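Local coordinates for hypothetical protein MJ1247 (Methanocaldococcus jannaschii, PDB 1JEO) that catalyses the interconversion of 3-hexulose 6-phosphate and fructose 6-phosphate, a step in ribose 5-phosphate biosynthesis, at residues 58-70 and 161-175. Residues are numbered along the deposited sequence; the frame is centred on the assembly and turned at random.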
loop_
_atom_site.group_PDB
_atom_site.type_symbol
_atom_site.label_atom_id
_atom_site.label_comp_id
_atom_site.label_asym_id
_atom_site.label_seq_id
_atom_site.Cartn_x
_atom_site.Cartn_y
_atom_site.Cartn_z
ATOM N N PHE A 58 -3.238 6.019 2.467
ATOM C CA PHE A 58 -3.797 4.688 2.699
ATOM C C PHE A 58 -3.916 4.417 4.203
ATOM O O PHE A 58 -4.934 3.878 4.653
ATOM C CB PHE A 58 -2.915 3.632 2.012
ATOM C CG PHE A 58 -3.405 2.205 2.156
ATOM C CD1 PHE A 58 -2.553 1.220 2.683
ATOM C CD2 PHE A 58 -4.693 1.825 1.729
ATOM C CE1 PHE A 58 -2.969 -0.135 2.783
ATOM C CE2 PHE A 58 -5.125 0.474 1.821
ATOM C CZ PHE A 58 -4.259 -0.507 2.349
ATOM N N ALA A 59 -2.890 4.810 4.966
ATOM C CA ALA A 59 -2.855 4.626 6.423
ATOM C C ALA A 59 -4.015 5.344 7.109
ATOM O O ALA A 59 -4.675 4.778 7.987
ATOM C CB ALA A 59 -1.526 5.109 6.991
ATOM N N MET A 60 -4.300 6.557 6.630
ATOM C CA MET A 60 -5.394 7.383 7.144
ATOM C C MET A 60 -6.746 6.733 6.831
ATOM O O MET A 60 -7.611 6.637 7.707
ATOM C CB MET A 60 -5.341 8.783 6.524
ATOM C CG MET A 60 -6.407 9.734 7.042
ATOM S SD MET A 60 -6.386 11.327 6.253
ATOM C CE MET A 60 -5.106 12.117 7.216
ATOM N N ARG A 61 -6.885 6.232 5.604
ATOM C CA ARG A 61 -8.122 5.596 5.167
ATOM C C ARG A 61 -8.428 4.271 5.895
ATOM O O ARG A 61 -9.590 4.000 6.203
ATOM C CB ARG A 61 -8.142 5.463 3.639
ATOM C CG ARG A 61 -9.534 5.423 3.017
ATOM C CD ARG A 61 -10.414 6.642 3.272
ATOM N NE ARG A 61 -10.451 7.569 2.141
ATOM C CZ ARG A 61 -10.616 8.883 2.255
ATOM N NH1 ARG A 61 -10.757 9.443 3.449
ATOM N NH2 ARG A 61 -10.629 9.646 1.172
ATOM N N LEU A 62 -7.387 3.511 6.251
ATOM C CA LEU A 62 -7.548 2.251 6.995
ATOM C C LEU A 62 -8.041 2.544 8.408
ATOM O O LEU A 62 -8.851 1.797 8.969
ATOM C CB LEU A 62 -6.234 1.477 7.072
ATOM C CG LEU A 62 -5.814 0.607 5.890
ATOM C CD1 LEU A 62 -4.477 -0.026 6.219
ATOM C CD2 LEU A 62 -6.863 -0.474 5.597
ATOM N N MET A 63 -7.582 3.677 8.941
ATOM C CA MET A 63 -7.962 4.158 10.263
ATOM C C MET A 63 -9.444 4.560 10.220
ATOM O O MET A 63 -10.197 4.234 11.141
ATOM C CB MET A 63 -7.062 5.342 10.652
ATOM C CG MET A 63 -7.319 5.986 12.009
ATOM S SD MET A 63 -8.619 7.243 11.995
ATOM C CE MET A 63 -9.598 6.539 13.206
ATOM N N HIS A 64 -9.855 5.214 9.128
ATOM C CA HIS A 64 -11.240 5.659 8.921
ATOM C C HIS A 64 -12.237 4.499 8.945
ATOM O O HIS A 64 -13.380 4.667 9.371
ATOM C CB HIS A 64 -11.380 6.398 7.585
ATOM C CG HIS A 64 -10.750 7.754 7.560
ATOM N ND1 HIS A 64 -10.481 8.478 8.702
ATOM C CD2 HIS A 64 -10.359 8.532 6.522
ATOM C CE1 HIS A 64 -9.955 9.643 8.365
ATOM N NE2 HIS A 64 -9.870 9.701 7.049
ATOM N N LEU A 65 -11.773 3.322 8.520
ATOM C CA LEU A 65 -12.585 2.107 8.489
ATOM C C LEU A 65 -12.603 1.322 9.806
ATOM O O LEU A 65 -13.310 0.315 9.918
ATOM C CB LEU A 65 -12.152 1.198 7.332
ATOM C CG LEU A 65 -12.233 1.723 5.893
ATOM C CD1 LEU A 65 -11.932 0.579 4.949
ATOM C CD2 LEU A 65 -13.596 2.314 5.583
ATOM N N GLY A 66 -11.818 1.772 10.787
ATOM C CA GLY A 66 -11.794 1.118 12.089
ATOM C C GLY A 66 -10.611 0.249 12.449
ATOM O O GLY A 66 -10.582 -0.310 13.545
ATOM N N PHE A 67 -9.647 0.121 11.540
ATOM C CA PHE A 67 -8.450 -0.684 11.791
ATOM C C PHE A 67 -7.444 0.105 12.621
ATOM O O PHE A 67 -7.493 1.334 12.641
ATOM C CB PHE A 67 -7.789 -1.085 10.467
ATOM C CG PHE A 67 -8.636 -1.977 9.606
ATOM C CD1 PHE A 67 -9.371 -1.443 8.535
ATOM C CD2 PHE A 67 -8.707 -3.358 9.862
ATOM C CE1 PHE A 67 -10.179 -2.275 7.719
ATOM C CE2 PHE A 67 -9.509 -4.209 9.059
ATOM C CZ PHE A 67 -10.249 -3.664 7.982
ATOM N N LYS A 68 -6.572 -0.607 13.339
ATOM C CA LYS A 68 -5.516 0.029 14.136
ATOM C C LYS A 68 -4.353 0.214 13.154
ATOM O O LYS A 68 -3.522 -0.677 12.956
ATOM C CB LYS A 68 -5.134 -0.834 15.349
ATOM C CG LYS A 68 -6.251 -0.941 16.395
ATOM C CD LYS A 68 -5.741 -1.334 17.783
ATOM C CE LYS A 68 -5.450 -2.825 17.904
ATOM N NZ LYS A 68 -4.896 -3.182 19.244
ATOM N N SER A 69 -4.406 1.343 12.453
ATOM C CA SER A 69 -3.441 1.703 11.421
ATOM C C SER A 69 -2.409 2.706 11.901
ATOM O O SER A 69 -2.729 3.609 12.678
ATOM C CB SER A 69 -4.192 2.277 10.222
ATOM O OG SER A 69 -3.338 2.459 9.111
ATOM N N TYR A 70 -1.162 2.531 11.459
ATOM C CA TYR A 70 -0.063 3.420 11.836
ATOM C C TYR A 70 0.908 3.644 10.692
ATOM O O TYR A 70 1.037 2.805 9.796
ATOM C CB TYR A 70 0.736 2.845 13.025
ATOM C CG TYR A 70 -0.054 2.675 14.303
ATOM C CD1 TYR A 70 -0.481 1.394 14.721
ATOM C CD2 TYR A 70 -0.436 3.795 15.077
ATOM C CE1 TYR A 70 -1.285 1.231 15.885
ATOM C CE2 TYR A 70 -1.237 3.644 16.244
ATOM C CZ TYR A 70 -1.654 2.359 16.634
ATOM O OH TYR A 70 -2.434 2.204 17.755
ATOM N N ILE A 161 -12.559 -3.417 0.582
ATOM C CA ILE A 161 -12.689 -3.743 2.012
ATOM C C ILE A 161 -14.080 -3.317 2.506
ATOM O O ILE A 161 -14.715 -4.045 3.271
ATOM C CB ILE A 161 -11.556 -3.100 2.894
ATOM C CG1 ILE A 161 -10.202 -3.736 2.559
ATOM C CG2 ILE A 161 -11.831 -3.321 4.396
ATOM C CD1 ILE A 161 -8.984 -3.042 3.191
ATOM N N MET A 162 -14.561 -2.175 2.012
ATOM C CA MET A 162 -15.881 -1.644 2.372
ATOM C C MET A 162 -17.021 -2.527 1.848
ATOM O O MET A 162 -18.032 -2.695 2.527
ATOM C CB MET A 162 -16.060 -0.216 1.852
ATOM C CG MET A 162 -15.202 0.831 2.531
ATOM S SD MET A 162 -15.627 2.522 2.043
ATOM C CE MET A 162 -14.660 2.703 0.760
ATOM N N LYS A 163 -16.823 -3.108 0.661
ATOM C CA LYS A 163 -17.793 -4.005 0.013
ATOM C C LYS A 163 -17.935 -5.334 0.753
ATOM O O LYS A 163 -19.048 -5.824 0.948
ATOM C CB LYS A 163 -17.361 -4.330 -1.420
ATOM C CG LYS A 163 -17.507 -3.229 -2.428
ATOM C CD LYS A 163 -16.973 -3.703 -3.766
ATOM C CE LYS A 163 -17.124 -2.654 -4.829
ATOM N NZ LYS A 163 -16.476 -3.056 -6.106
ATOM N N ARG A 164 -16.796 -5.904 1.151
ATOM C CA ARG A 164 -16.750 -7.192 1.850
ATOM C C ARG A 164 -17.215 -7.155 3.299
ATOM O O ARG A 164 -17.738 -8.148 3.808
ATOM C CB ARG A 164 -15.342 -7.790 1.770
ATOM C CG ARG A 164 -14.923 -8.152 0.359
ATOM C CD ARG A 164 -13.471 -8.570 0.295
ATOM N NE ARG A 164 -12.999 -8.630 -1.086
ATOM C CZ ARG A 164 -12.027 -9.428 -1.522
ATOM N NH1 ARG A 164 -11.407 -10.258 -0.691
ATOM N NH2 ARG A 164 -11.654 -9.371 -2.793
ATOM N N LEU A 165 -17.027 -6.011 3.951
ATOM C CA LEU A 165 -17.424 -5.847 5.347
ATOM C C LEU A 165 -18.709 -5.028 5.537
ATOM O O LEU A 165 -19.105 -4.749 6.674
ATOM C CB LEU A 165 -16.268 -5.252 6.169
ATOM C CG LEU A 165 -14.924 -5.992 6.236
ATOM C CD1 LEU A 165 -13.955 -5.204 7.116
ATOM C CD2 LEU A 165 -15.100 -7.419 6.765
ATOM N N ASN A 166 -19.360 -4.679 4.419
ATOM C CA ASN A 166 -20.610 -3.892 4.374
ATOM C C ASN A 166 -20.548 -2.535 5.098
ATOM O O ASN A 166 -21.456 -2.166 5.852
ATOM C CB ASN A 166 -21.813 -4.728 4.854
ATOM C CG ASN A 166 -22.229 -5.784 3.850
ATOM O OD1 ASN A 166 -22.975 -5.503 2.914
ATOM N ND2 ASN A 166 -21.749 -7.009 4.041
ATOM N N LEU A 167 -19.455 -1.806 4.864
ATOM C CA LEU A 167 -19.237 -0.495 5.475
ATOM C C LEU A 167 -19.723 0.627 4.572
ATOM O O LEU A 167 -19.650 0.524 3.343
ATOM C CB LEU A 167 -17.753 -0.290 5.807
ATOM C CG LEU A 167 -17.037 -1.339 6.670
ATOM C CD1 LEU A 167 -15.558 -1.005 6.744
ATOM C CD2 LEU A 167 -17.641 -1.440 8.071
ATOM N N ASP A 168 -20.245 1.681 5.198
ATOM C CA ASP A 168 -20.761 2.857 4.495
ATOM C C ASP A 168 -19.839 4.056 4.725
ATOM O O ASP A 168 -18.831 3.953 5.432
ATOM C CB ASP A 168 -22.177 3.202 4.996
ATOM C CG ASP A 168 -23.180 2.084 4.761
ATOM O OD1 ASP A 168 -23.542 1.396 5.739
ATOM O OD2 ASP A 168 -23.612 1.896 3.603
ATOM N N GLU A 169 -20.225 5.198 4.151
ATOM C CA GLU A 169 -19.499 6.464 4.268
ATOM C C GLU A 169 -19.597 7.000 5.708
ATOM O O GLU A 169 -18.721 7.738 6.157
ATOM C CB GLU A 169 -20.085 7.479 3.271
ATOM C CG GLU A 169 -19.344 8.813 3.165
ATOM C CD GLU A 169 -19.888 9.708 2.067
ATOM O OE1 GLU A 169 -19.164 9.936 1.075
ATOM O OE2 GLU A 169 -21.036 10.186 2.199
ATOM N N SER A 170 -20.632 6.559 6.431
ATOM C CA SER A 170 -20.888 6.961 7.820
ATOM C C SER A 170 -19.808 6.499 8.802
ATOM O O SER A 170 -19.585 7.142 9.827
ATOM C CB SER A 170 -22.262 6.461 8.278
ATOM O OG SER A 170 -22.325 5.046 8.300
ATOM N N GLU A 171 -19.138 5.393 8.467
ATOM C CA GLU A 171 -18.057 4.836 9.283
ATOM C C GLU A 171 -16.844 5.758 9.236
ATOM O O GLU A 171 -16.164 5.956 10.244
ATOM C CB GLU A 171 -17.659 3.441 8.780
ATOM C CG GLU A 171 -18.690 2.338 9.025
ATOM C CD GLU A 171 -18.911 2.036 10.501
ATOM O OE1 GLU A 171 -20.077 2.100 10.946
ATOM O OE2 GLU A 171 -17.928 1.737 11.213
ATOM N N ILE A 172 -16.631 6.356 8.063
ATOM C CA ILE A 172 -15.528 7.281 7.822
ATOM C C ILE A 172 -15.736 8.610 8.549
ATOM O O ILE A 172 -14.819 9.066 9.233
ATOM C CB ILE A 172 -15.299 7.492 6.294
ATOM C CG1 ILE A 172 -14.866 6.160 5.665
ATOM C CG2 ILE A 172 -14.252 8.588 6.025
ATOM C CD1 ILE A 172 -14.825 6.153 4.166
ATOM N N ILE A 173 -16.946 9.179 8.461
ATOM C CA ILE A 173 -17.281 10.466 9.108
ATOM C C ILE A 173 -17.140 10.373 10.634
ATOM O O ILE A 173 -16.684 11.320 11.278
ATOM C CB ILE A 173 -18.749 10.946 8.803
ATOM C CG1 ILE A 173 -19.141 10.743 7.331
ATOM C CG2 ILE A 173 -18.931 12.419 9.215
ATOM C CD1 ILE A 173 -18.498 11.668 6.330
ATOM N N LYS A 174 -17.504 9.212 11.184
ATOM C CA LYS A 174 -17.446 8.933 12.622
ATOM C C LYS A 174 -16.018 8.984 13.185
ATOM O O LYS A 174 -15.804 9.482 14.291
ATOM C CB LYS A 174 -18.092 7.556 12.899
ATOM C CG LYS A 174 -18.130 7.069 14.364
ATOM C CD LYS A 174 -19.023 7.927 15.258
ATOM C CE LYS A 174 -19.068 7.398 16.681
ATOM N NZ LYS A 174 -19.984 8.213 17.528
ATOM N N ARG A 175 -15.053 8.524 12.390
ATOM C CA ARG A 175 -13.651 8.466 12.806
ATOM C C ARG A 175 -12.717 9.510 12.193
ATOM O O ARG A 175 -11.541 9.591 12.564
ATOM C CB ARG A 175 -13.104 7.066 12.537
ATOM C CG ARG A 175 -13.707 5.992 13.411
ATOM C CD ARG A 175 -13.181 4.633 13.033
ATOM N NE ARG A 175 -13.979 3.561 13.622
ATOM C CZ ARG A 175 -14.971 2.927 12.998
ATOM N NH1 ARG A 175 -15.300 3.247 11.750
ATOM N NH2 ARG A 175 -15.625 1.956 13.621
#
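The CA atoms of H64 and I172 come nearest each other, 4.7 Å apart, where helices 58-64 and 169-175 cross at 104° with their axes 9.3 Å apart. I172 CG2 lies 3.9 Å from H64 CG, the two side chains meeting at about a right angle. L65, just past its helix, lies against both helices of 161-175: CD1 meets I161 CG2 at 3.9 Å, while CD2 touches M162 CG and I172 CG1, and L167 CD1 between them in sequence. I161 CG2 also reaches the edge of the F67 ring, 3.9 Å from CE1. R175 runs extended from CG to NE, which lays its guanidinium against G66, whose CA sits 3.6 Å above the plane, toward the rim. At the edge of that group NH1 gives H64 O a weak bond (3.4 Å, 149°). R175 NH1 also forms a salt bridge with E171 OE2 (3.1 Å), which lies near the guanidinium plane and probably limits its turning. Cutting R175 back to an alanine is likely to uncover the G66 turn and leave the E171 carboxylate without this partner. The C-terminal helix 169-175 thus packs against the end of helix 49-64, which closes, ahead of strand 69-71, outermost in this chain's parallel sheet, in a Schellman motif (G66 phi 105°, two bonds back into the last turn) of the alpha/beta SIS fold.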